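P43 (Trichuris muris, PDB 6QIX) is the major secreted protein of a parasitic whipworm, which tethers to matrix and inhibits the function of interleukin-13. Local coordinates at residues P73-R82 with E98-C109; I237-S245 with C277-K285. One frame throughout, in Å; residues are numbered along the deposited sequence.

Interaction 1: P73-R82 with E98-C109; sequences PCGHCSFKFR and EVEVCHDHSDIC
Val-99 lies against Phe-79 and Phe-81 on one face of a two-stranded antiparallel hairpin. Its CG1 approaches Phe-79 CD1 obliquely at 3.8 Å. Its CG2 meets the ring of Phe-81 at the edge. The two rings start from different rotamers: CG of Phe-81 stands anti to its backbone N (chi1 175°), whereas that of Phe-79 lies between N and the carbonyl carbon (chi1 64°). Each nevertheless turns its CD1 to a methyl of Val-99. Further along, the disulfide Cys-74 to Cys-109 closes the loop end of the contact.

Backbone bonds pair Lys-80 with Glu-100 and Arg-82 with Glu-98, two in each pair. Cys-102 N adds a nearly straight bond to Ser-78 O. Beyond it, a type I' turn from Cys-74 to Cys-77 presents His-76 N to His-105 O. A water links Ser-78 N to the carbonyls of Cys-102 and His-105, joining the two segments beyond the last strand bond. Pro-73 CB sits over one face of the His-105 ring, 3.8 Å from its centroid, a CH-pi contact.

At the polar edge, His-76 ND1 and His-103 ND1 share a hydrogen bond of 2.9 Å. Their rings meet rim to rim, with planes at 57°. Ser-106 CA lies over one face of the His-76 ring, toward the rim; Tyr-171 also stacks with this ring. On the sheet face away from the phenylalanines, the extended Arg-82 chain runs alongside Glu-98. NE and NH2 of Arg-82 both reach Glu-98 OE1 at 2.7 Å, in a side-on salt bridge with nearly coplanar groups.

Helix 39-49 packs on Phe-79 and Phe-81, and helix 139-151 touches Phe-81 and Val-99. Disulfides tie Cys-102 to Cys-34, and Cys-77, in the turn leading into the hairpin, to Cys-168 of strand 163-168.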
loop_
_atom_site.group_PDB
_atom_site.type_symbol
_atom_site.label_atom_id
_atom_site.label_comp_id
_atom_site.label_asym_id
_atom_site.label_seq_id
_atom_site.Cartn_x
_atom_site.Cartn_y
_atom_site.Cartn_z
ATOM N N PRO A 73 -14.665 -5.080 17.432
ATOM C CA PRO A 73 -15.013 -3.909 16.623
ATOM C C PRO A 73 -14.905 -2.606 17.394
ATOM O O PRO A 73 -15.430 -2.483 18.507
ATOM C CB PRO A 73 -16.454 -4.207 16.183
ATOM C CG PRO A 73 -16.515 -5.686 16.060
ATOM C CD PRO A 73 -15.607 -6.199 17.216
ATOM N N CYS A 74 -14.226 -1.626 16.792
ATOM C CA CYS A 74 -13.829 -0.411 17.493
ATOM C C CYS A 74 -13.689 0.716 16.461
ATOM O O CYS A 74 -13.536 0.498 15.269
ATOM C CB CYS A 74 -12.590 -0.601 18.397
ATOM S SG CYS A 74 -11.175 -1.170 17.568
ATOM N N GLY A 75 -13.738 1.959 16.970
ATOM C CA GLY A 75 -13.118 3.104 16.295
ATOM C C GLY A 75 -13.880 3.706 15.150
ATOM O O GLY A 75 -13.309 4.543 14.421
ATOM N N HIS A 76 -15.151 3.338 14.982
ATOM C CA HIS A 76 -15.887 3.628 13.743
ATOM C C HIS A 76 -15.216 2.946 12.532
ATOM O O HIS A 76 -15.350 3.395 11.386
ATOM C CB HIS A 76 -16.040 5.143 13.519
ATOM C CG HIS A 76 -16.595 5.878 14.712
ATOM N ND1 HIS A 76 -17.914 6.264 14.805
ATOM C CD2 HIS A 76 -16.010 6.274 15.868
ATOM C CE1 HIS A 76 -18.121 6.858 15.968
ATOM N NE2 HIS A 76 -16.981 6.878 16.636
ATOM N N CYS A 77 -14.495 1.846 12.780
ATOM C CA CYS A 77 -13.761 1.129 11.732
ATOM C C CYS A 77 -14.510 -0.092 11.187
ATOM O O CYS A 77 -14.121 -0.630 10.139
ATOM C CB CYS A 77 -12.388 0.711 12.263
ATOM S SG CYS A 77 -11.295 2.096 12.687
ATOM N N SER A 78 -15.539 -0.559 11.886
ATOM C CA SER A 78 -16.377 -1.640 11.399
ATOM C C SER A 78 -17.441 -1.093 10.446
ATOM O O SER A 78 -17.914 0.045 10.576
ATOM C CB SER A 78 -17.018 -2.360 12.595
ATOM O OG SER A 78 -17.863 -3.410 12.182
ATOM N N PHE A 79 -17.833 -1.929 9.486
ATOM C CA PHE A 79 -18.710 -1.455 8.423
ATOM C C PHE A 79 -19.456 -2.615 7.798
ATOM O O PHE A 79 -19.001 -3.752 7.849
ATOM C CB PHE A 79 -17.915 -0.733 7.329
ATOM C CG PHE A 79 -16.954 -1.600 6.621
ATOM C CD1 PHE A 79 -17.299 -2.174 5.398
ATOM C CD2 PHE A 79 -15.692 -1.860 7.158
ATOM C CE1 PHE A 79 -16.398 -2.956 4.715
ATOM C CE2 PHE A 79 -14.779 -2.668 6.468
ATOM C CZ PHE A 79 -15.142 -3.218 5.262
ATOM N N LYS A 80 -20.628 -2.309 7.252
ATOM C CA LYS A 80 -21.384 -3.212 6.397
ATOM C C LYS A 80 -21.032 -2.936 4.948
ATOM O O LYS A 80 -20.656 -1.820 4.597
ATOM C CB LYS A 80 -22.880 -3.017 6.565
ATOM C CG LYS A 80 -23.344 -3.065 7.963
ATOM C CD LYS A 80 -24.879 -2.968 7.969
ATOM C CE LYS A 80 -25.445 -3.028 9.360
ATOM N NZ LYS A 80 -26.913 -2.949 9.303
ATOM N N PHE A 81 -21.209 -3.961 4.102
ATOM C CA PHE A 81 -20.888 -3.920 2.678
ATOM C C PHE A 81 -22.008 -4.577 1.878
ATOM O O PHE A 81 -22.665 -5.512 2.336
ATOM C CB PHE A 81 -19.528 -4.623 2.450
ATOM C CG PHE A 81 -19.098 -4.767 1.011
ATOM C CD1 PHE A 81 -18.451 -3.720 0.353
ATOM C CD2 PHE A 81 -19.248 -5.978 0.353
ATOM C CE1 PHE A 81 -18.002 -3.872 -0.949
ATOM C CE2 PHE A 81 -18.802 -6.127 -0.962
ATOM C CZ PHE A 81 -18.187 -5.076 -1.603
ATOM N N ARG A 82 -22.201 -4.093 0.657
ATOM C CA ARG A 82 -23.058 -4.784 -0.295
ATOM C C ARG A 82 -22.469 -4.605 -1.679
ATOM O O ARG A 82 -21.696 -3.681 -1.926
ATOM C CB ARG A 82 -24.511 -4.291 -0.244
ATOM C CG ARG A 82 -24.758 -2.893 -0.747
ATOM C CD ARG A 82 -26.280 -2.620 -0.757
ATOM N NE ARG A 82 -26.592 -1.261 -1.177
ATOM C CZ ARG A 82 -27.817 -0.817 -1.431
ATOM N NH1 ARG A 82 -28.867 -1.635 -1.301
ATOM N NH2 ARG A 82 -27.994 0.450 -1.805
ATOM N N GLU A 98 -20.767 -0.927 -1.993
ATOM C CA GLU A 98 -21.215 0.170 -1.147
ATOM C C GLU A 98 -20.862 -0.150 0.299
ATOM O O GLU A 98 -20.956 -1.310 0.719
ATOM C CB GLU A 98 -22.718 0.379 -1.280
ATOM C CG GLU A 98 -23.106 1.802 -1.522
ATOM C CD GLU A 98 -24.519 1.931 -2.011
ATOM O OE1 GLU A 98 -25.373 1.153 -1.526
ATOM O OE2 GLU A 98 -24.766 2.804 -2.880
ATOM N N VAL A 99 -20.449 0.878 1.050
ATOM C CA VAL A 99 -20.028 0.723 2.437
ATOM C C VAL A 99 -20.850 1.648 3.332
ATOM O O VAL A 99 -21.099 2.814 2.995
ATOM C CB VAL A 99 -18.518 1.009 2.580
ATOM C CG1 VAL A 99 -18.112 1.279 4.008
ATOM C CG2 VAL A 99 -17.675 -0.164 2.043
ATOM N N GLU A 100 -21.276 1.114 4.483
ATOM C CA GLU A 100 -21.957 1.886 5.515
ATOM C C GLU A 100 -21.257 1.613 6.835
ATOM O O GLU A 100 -21.245 0.471 7.313
ATOM C CB GLU A 100 -23.444 1.521 5.627
ATOM C CG GLU A 100 -24.219 2.342 6.642
ATOM C CD GLU A 100 -25.658 1.839 6.820
ATOM O OE1 GLU A 100 -26.184 1.175 5.894
ATOM O OE2 GLU A 100 -26.260 2.112 7.880
ATOM N N VAL A 101 -20.710 2.660 7.436
ATOM C CA VAL A 101 -19.985 2.501 8.687
ATOM C C VAL A 101 -20.954 2.130 9.802
ATOM O O VAL A 101 -22.080 2.633 9.879
ATOM C CB VAL A 101 -19.238 3.799 9.034
ATOM C CG1 VAL A 101 -18.717 3.740 10.422
ATOM C CG2 VAL A 101 -18.096 4.067 8.056
ATOM N N CYS A 102 -20.496 1.270 10.691
ATOM C CA CYS A 102 -21.238 0.880 11.886
ATOM C C CYS A 102 -20.742 1.753 13.041
ATOM O O CYS A 102 -19.806 1.402 13.743
ATOM C CB CYS A 102 -21.050 -0.609 12.163
ATOM S SG CYS A 102 -21.785 -1.663 10.888
ATOM N N HIS A 103 -21.383 2.909 13.235
ATOM C CA HIS A 103 -20.970 3.840 14.279
ATOM C C HIS A 103 -21.353 3.389 15.692
ATOM O O HIS A 103 -20.903 3.997 16.672
ATOM C CB HIS A 103 -21.591 5.213 14.001
ATOM C CG HIS A 103 -21.104 5.863 12.742
ATOM N ND1 HIS A 103 -19.849 6.415 12.627
ATOM C CD2 HIS A 103 -21.715 6.063 11.550
ATOM C CE1 HIS A 103 -19.713 6.950 11.425
ATOM N NE2 HIS A 103 -20.827 6.736 10.747
ATOM N N ASP A 104 -22.155 2.339 15.835
ATOM C CA ASP A 104 -22.388 1.795 17.167
ATOM C C ASP A 104 -21.082 1.343 17.814
ATOM O O ASP A 104 -20.927 1.427 19.033
ATOM C CB ASP A 104 -23.383 0.628 17.110
ATOM C CG ASP A 104 -24.817 1.075 16.861
ATOM O OD1 ASP A 104 -25.152 2.284 17.029
ATOM O OD2 ASP A 104 -25.627 0.200 16.515
ATOM N N HIS A 105 -20.129 0.861 17.034
ATOM C CA HIS A 105 -18.866 0.399 17.614
ATOM C C HIS A 105 -17.875 1.542 17.547
ATOM O O HIS A 105 -17.059 1.649 16.626
ATOM C CB HIS A 105 -18.367 -0.842 16.915
ATOM C CG HIS A 105 -19.175 -2.045 17.247
ATOM N ND1 HIS A 105 -19.891 -2.735 16.300
ATOM C CD2 HIS A 105 -19.409 -2.661 18.427
ATOM C CE1 HIS A 105 -20.510 -3.751 16.875
ATOM N NE2 HIS A 105 -20.237 -3.725 18.168
ATOM N N SER A 106 -17.929 2.385 18.585
ATOM C CA SER A 106 -17.313 3.701 18.563
ATOM C C SER A 106 -16.173 3.859 19.559
ATOM O O SER A 106 -15.461 4.876 19.506
ATOM C CB SER A 106 -18.395 4.748 18.858
ATOM O OG SER A 106 -19.091 4.370 20.044
ATOM N N ASP A 107 -15.951 2.867 20.428
ATOM C CA ASP A 107 -14.858 2.961 21.386
ATOM C C ASP A 107 -13.536 2.987 20.633
ATOM O O ASP A 107 -13.369 2.324 19.599
ATOM C CB ASP A 107 -14.898 1.804 22.395
ATOM C CG ASP A 107 -16.132 1.851 23.337
ATOM O OD1 ASP A 107 -16.793 2.921 23.503
ATOM O OD2 ASP A 107 -16.426 0.794 23.954
ATOM N N ILE A 108 -12.570 3.742 21.154
ATOM C CA ILE A 108 -11.304 3.862 20.424
ATOM C C ILE A 108 -10.595 2.512 20.316
ATOM O O ILE A 108 -10.633 1.682 21.229
ATOM C CB ILE A 108 -10.405 4.933 21.077
ATOM C CG1 ILE A 108 -9.244 5.306 20.145
ATOM C CG2 ILE A 108 -9.893 4.478 22.418
ATOM C CD1 ILE A 108 -8.637 6.673 20.373
ATOM N N CYS A 109 -9.957 2.282 19.161
ATOM C CA CYS A 109 -9.178 1.071 18.942
ATOM C C CYS A 109 -7.831 1.194 19.643
ATOM O O CYS A 109 -7.113 2.181 19.462
ATOM C CB CYS A 109 -8.954 0.813 17.432
ATOM S SG CYS A 109 -10.484 0.437 16.542
HETATM O O HOH W 1 -16.293 -0.211 20.106
HETATM O O HOH W 2 -17.236 0.697 13.997
HETATM O O HOH W 3 -28.125 -0.671 8.534
#

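Interaction 2: I237-S245 with C277-K285; sequences IPEKCGFCS and CGDICTLDK
Cys-241 and Cys-281 form a disulfide of 2.1 Å between their SG atoms. SG of Cys-241 lies between its backbone N and carbonyl carbon (chi1 55°), which turns it across to Cys-281. Cys-244 SG packs near Cys-281 SG.

Phe-243 covers Gly-278 with one face of its ring. CG of Phe-243 sits beside its backbone N, opposite the carbonyl carbon (chi1 -61°), and this carries the ring over Gly-278. Gly-278 CA lies 4.0 Å from the ring centroid, 18° off the normal, so the contact is CH-pi. It is offset toward the rim, where CE2 and CZ are nearest. Phe-243 CE2 also comes within 3.5 Å of Gly-278 O.

Leu-283 reaches Pro-238 with a single branch. Its CD2 touches Pro-238 CG and CD at 3.7 Å, and the two side chains cross at about a right angle. Lys-240 uses its aliphatic part: CB lies 3.7 Å from Cys-277 SG. The chain then bends at chi3 and chi4, and CB and CD are the atoms that come near this sulfur.

A type I' turn from Cys-241 to Cys-244 arranges the backbone. Gly-242 N donates to Asp-279 O at 2.7 Å. Phe-243 N donates to Cys-277 O at 2.9 Å, and that carbonyl also takes a bond from a water held by Ser-245 N. The Gly-242 backbone packs against the disulfide, with Gly-242 N 3.5 Å from Cys-281 SG.

Strand 281-284 is an outer strand of a three-stranded antiparallel sheet, beside 339-344. Cys-244 is joined to Cys-344 of that neighbour by a disulfide. Phe-243 also stacks on Tyr-347 and touches Cys-356. The turn is thus fixed against strands 339-344 and 356-358.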
loop_
_atom_site.group_PDB
_atom_site.type_symbol
_atom_site.label_atom_id
_atom_site.label_comp_id
_atom_site.label_asym_id
_atom_site.label_seq_id
_atom_site.Cartn_x
_atom_site.Cartn_y
_atom_site.Cartn_z
ATOM N N ILE A 237 24.692 -1.428 -9.298
ATOM C CA ILE A 237 23.293 -1.380 -9.698
ATOM C C ILE A 237 23.205 -1.932 -11.120
ATOM O O ILE A 237 23.712 -1.285 -12.050
ATOM C CB ILE A 237 22.746 0.046 -9.614
ATOM C CG1 ILE A 237 22.932 0.584 -8.189
ATOM C CG2 ILE A 237 21.311 0.059 -10.036
ATOM C CD1 ILE A 237 22.626 2.069 -8.052
ATOM N N PRO A 238 22.586 -3.108 -11.334
ATOM C CA PRO A 238 22.449 -3.622 -12.699
ATOM C C PRO A 238 21.428 -2.837 -13.502
ATOM O O PRO A 238 20.768 -1.950 -12.961
ATOM C CB PRO A 238 21.982 -5.061 -12.488
ATOM C CG PRO A 238 21.202 -5.013 -11.238
ATOM C CD PRO A 238 21.889 -3.969 -10.358
ATOM N N GLU A 239 21.283 -3.168 -14.787
ATOM C CA GLU A 239 20.188 -2.613 -15.561
ATOM C C GLU A 239 18.835 -2.963 -14.925
ATOM O O GLU A 239 18.673 -3.997 -14.250
ATOM C CB GLU A 239 20.215 -3.132 -16.997
ATOM C CG GLU A 239 21.507 -2.867 -17.746
ATOM C CD GLU A 239 21.457 -3.492 -19.110
ATOM O OE1 GLU A 239 21.597 -2.747 -20.117
ATOM O OE2 GLU A 239 21.251 -4.738 -19.153
ATOM N N LYS A 240 17.849 -2.120 -15.232
ATOM C CA LYS A 240 16.473 -2.292 -14.775
ATOM C C LYS A 240 16.047 -3.740 -14.925
ATOM O O LYS A 240 16.221 -4.340 -15.987
ATOM C CB LYS A 240 15.536 -1.382 -15.579
ATOM C CG LYS A 240 15.707 0.075 -15.267
ATOM C CD LYS A 240 14.819 0.951 -16.239
ATOM C CE LYS A 240 15.453 1.072 -17.593
ATOM N NZ LYS A 240 16.427 2.223 -17.622
ATOM N N CYS A 241 15.509 -4.306 -13.841
ATOM C CA CYS A 241 15.220 -5.727 -13.826
ATOM C C CYS A 241 14.221 -6.048 -12.727
ATOM O O CYS A 241 13.949 -5.227 -11.847
ATOM C CB CYS A 241 16.502 -6.544 -13.587
ATOM S SG CYS A 241 17.349 -5.999 -12.040
ATOM N N GLY A 242 13.692 -7.284 -12.779
ATOM C CA GLY A 242 12.975 -7.866 -11.655
ATOM C C GLY A 242 11.567 -7.355 -11.402
ATOM O O GLY A 242 11.012 -7.602 -10.306
ATOM N N PHE A 243 10.977 -6.648 -12.378
ATOM C CA PHE A 243 9.801 -5.824 -12.150
ATOM C C PHE A 243 10.026 -4.815 -11.010
ATOM O O PHE A 243 9.069 -4.352 -10.362
ATOM C CB PHE A 243 8.565 -6.690 -11.884
ATOM C CG PHE A 243 8.190 -7.603 -13.032
ATOM C CD1 PHE A 243 7.371 -7.168 -14.050
ATOM C CD2 PHE A 243 8.696 -8.894 -13.116
ATOM C CE1 PHE A 243 7.063 -7.994 -15.117
ATOM C CE2 PHE A 243 8.353 -9.730 -14.185
ATOM C CZ PHE A 243 7.532 -9.262 -15.180
ATOM N N CYS A 244 11.282 -4.426 -10.780
ATOM C CA CYS A 244 11.673 -3.469 -9.739
ATOM C C CYS A 244 11.612 -2.017 -10.224
ATOM O O CYS A 244 11.306 -1.108 -9.429
ATOM C CB CYS A 244 13.092 -3.822 -9.222
ATOM S SG CYS A 244 13.119 -5.392 -8.329
ATOM N N SER A 245 11.907 -1.783 -11.505
ATOM C CA SER A 245 11.689 -0.455 -12.105
ATOM C C SER A 245 10.196 -0.170 -12.208
ATOM O O SER A 245 9.384 -1.067 -12.374
ATOM C CB SER A 245 12.361 -0.393 -13.481
ATOM O OG SER A 245 12.319 0.917 -13.999
ATOM N N CYS A 277 13.624 -5.322 -18.192
ATOM C CA CYS A 277 12.852 -4.914 -17.014
ATOM C C CYS A 277 12.132 -6.069 -16.328
ATOM O O CYS A 277 11.855 -6.003 -15.108
ATOM C CB CYS A 277 11.830 -3.870 -17.448
ATOM S SG CYS A 277 12.437 -2.163 -17.393
ATOM N N GLY A 278 11.740 -7.080 -17.110
ATOM C CA GLY A 278 11.015 -8.236 -16.638
ATOM C C GLY A 278 11.848 -9.468 -16.361
ATOM O O GLY A 278 11.293 -10.484 -15.937
ATOM N N ASP A 279 13.148 -9.403 -16.595
ATOM C CA ASP A 279 14.050 -10.491 -16.283
ATOM C C ASP A 279 14.436 -10.455 -14.811
ATOM O O ASP A 279 14.536 -9.392 -14.195
ATOM C CB ASP A 279 15.337 -10.367 -17.071
ATOM C CG ASP A 279 15.143 -10.453 -18.558
ATOM O OD1 ASP A 279 14.101 -11.023 -18.982
ATOM O OD2 ASP A 279 16.072 -9.994 -19.288
ATOM N N ILE A 280 14.734 -11.633 -14.240
ATOM C CA ILE A 280 15.128 -11.626 -12.839
ATOM C C ILE A 280 16.432 -10.849 -12.661
ATOM O O ILE A 280 17.308 -10.820 -13.546
ATOM C CB ILE A 280 15.229 -13.082 -12.334
ATOM C CG1 ILE A 280 15.302 -13.151 -10.817
ATOM C CG2 ILE A 280 16.386 -13.838 -13.056
ATOM C CD1 ILE A 280 14.819 -14.491 -10.274
ATOM N N CYS A 281 16.549 -10.171 -11.515
ATOM C CA CYS A 281 17.759 -9.427 -11.179
ATOM C C CYS A 281 18.818 -10.394 -10.681
ATOM O O CYS A 281 18.511 -11.265 -9.855
ATOM C CB CYS A 281 17.527 -8.391 -10.069
ATOM S SG CYS A 281 16.392 -7.031 -10.521
ATOM N N THR A 282 20.075 -10.202 -11.133
ATOM C CA THR A 282 21.225 -10.930 -10.566
ATOM C C THR A 282 22.142 -9.953 -9.833
ATOM O O THR A 282 22.731 -9.078 -10.458
ATOM C CB THR A 282 21.986 -11.680 -11.658
ATOM O OG1 THR A 282 21.056 -12.536 -12.332
ATOM C CG2 THR A 282 23.153 -12.478 -11.072
ATOM N N LEU A 283 22.254 -10.117 -8.506
ATOM C CA LEU A 283 23.109 -9.302 -7.640
ATOM C C LEU A 283 24.165 -10.148 -6.936
ATOM O O LEU A 283 23.934 -11.320 -6.629
ATOM C CB LEU A 283 22.289 -8.622 -6.559
ATOM C CG LEU A 283 21.057 -7.832 -7.012
ATOM C CD1 LEU A 283 20.304 -7.307 -5.830
ATOM C CD2 LEU A 283 21.446 -6.713 -7.941
ATOM N N ASP A 284 25.296 -9.521 -6.610
ATOM C CA ASP A 284 26.262 -10.142 -5.706
ATOM C C ASP A 284 25.738 -10.202 -4.275
ATOM O O ASP A 284 24.941 -9.372 -3.842
ATOM C CB ASP A 284 27.576 -9.371 -5.723
ATOM C CG ASP A 284 28.294 -9.516 -7.029
ATOM O OD1 ASP A 284 28.398 -10.662 -7.517
ATOM O OD2 ASP A 284 28.728 -8.484 -7.579
ATOM N N LYS A 285 26.207 -11.216 -3.540
ATOM C CA LYS A 285 25.892 -11.340 -2.126
ATOM C C LYS A 285 26.572 -10.223 -1.360
ATOM O O LYS A 285 27.590 -9.685 -1.793
ATOM C CB LYS A 285 26.350 -12.692 -1.583
ATOM C CG LYS A 285 25.586 -13.866 -2.059
ATOM C CD LYS A 285 26.375 -15.171 -1.739
ATOM C CE LYS A 285 25.783 -16.391 -2.392
ATOM N NZ LYS A 285 26.390 -17.678 -1.892
HETATM O O HOH W 4 11.540 -3.468 -13.903
#

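How the interactions relate
From the N terminus, interaction 1 comes first. It closes a loop of 15 residues between Arg-82 and Glu-98, holding together the hairpin of strands 79-85 and 95-101. Interaction 2 follows and closes a longer loop of 31 residues, which contains strands 246-252 and 262-268. The two are in series and neither nest nor cross. Their centres lie about 43 Å apart, on opposite sides of the chain's centre, and they do not touch. The two share a plan: a type I' turn beginning at a cysteine bonded to the later segment. In each, the turn leading into a strand is tied to a later part of the chain. This likeness is consistent with two related halves.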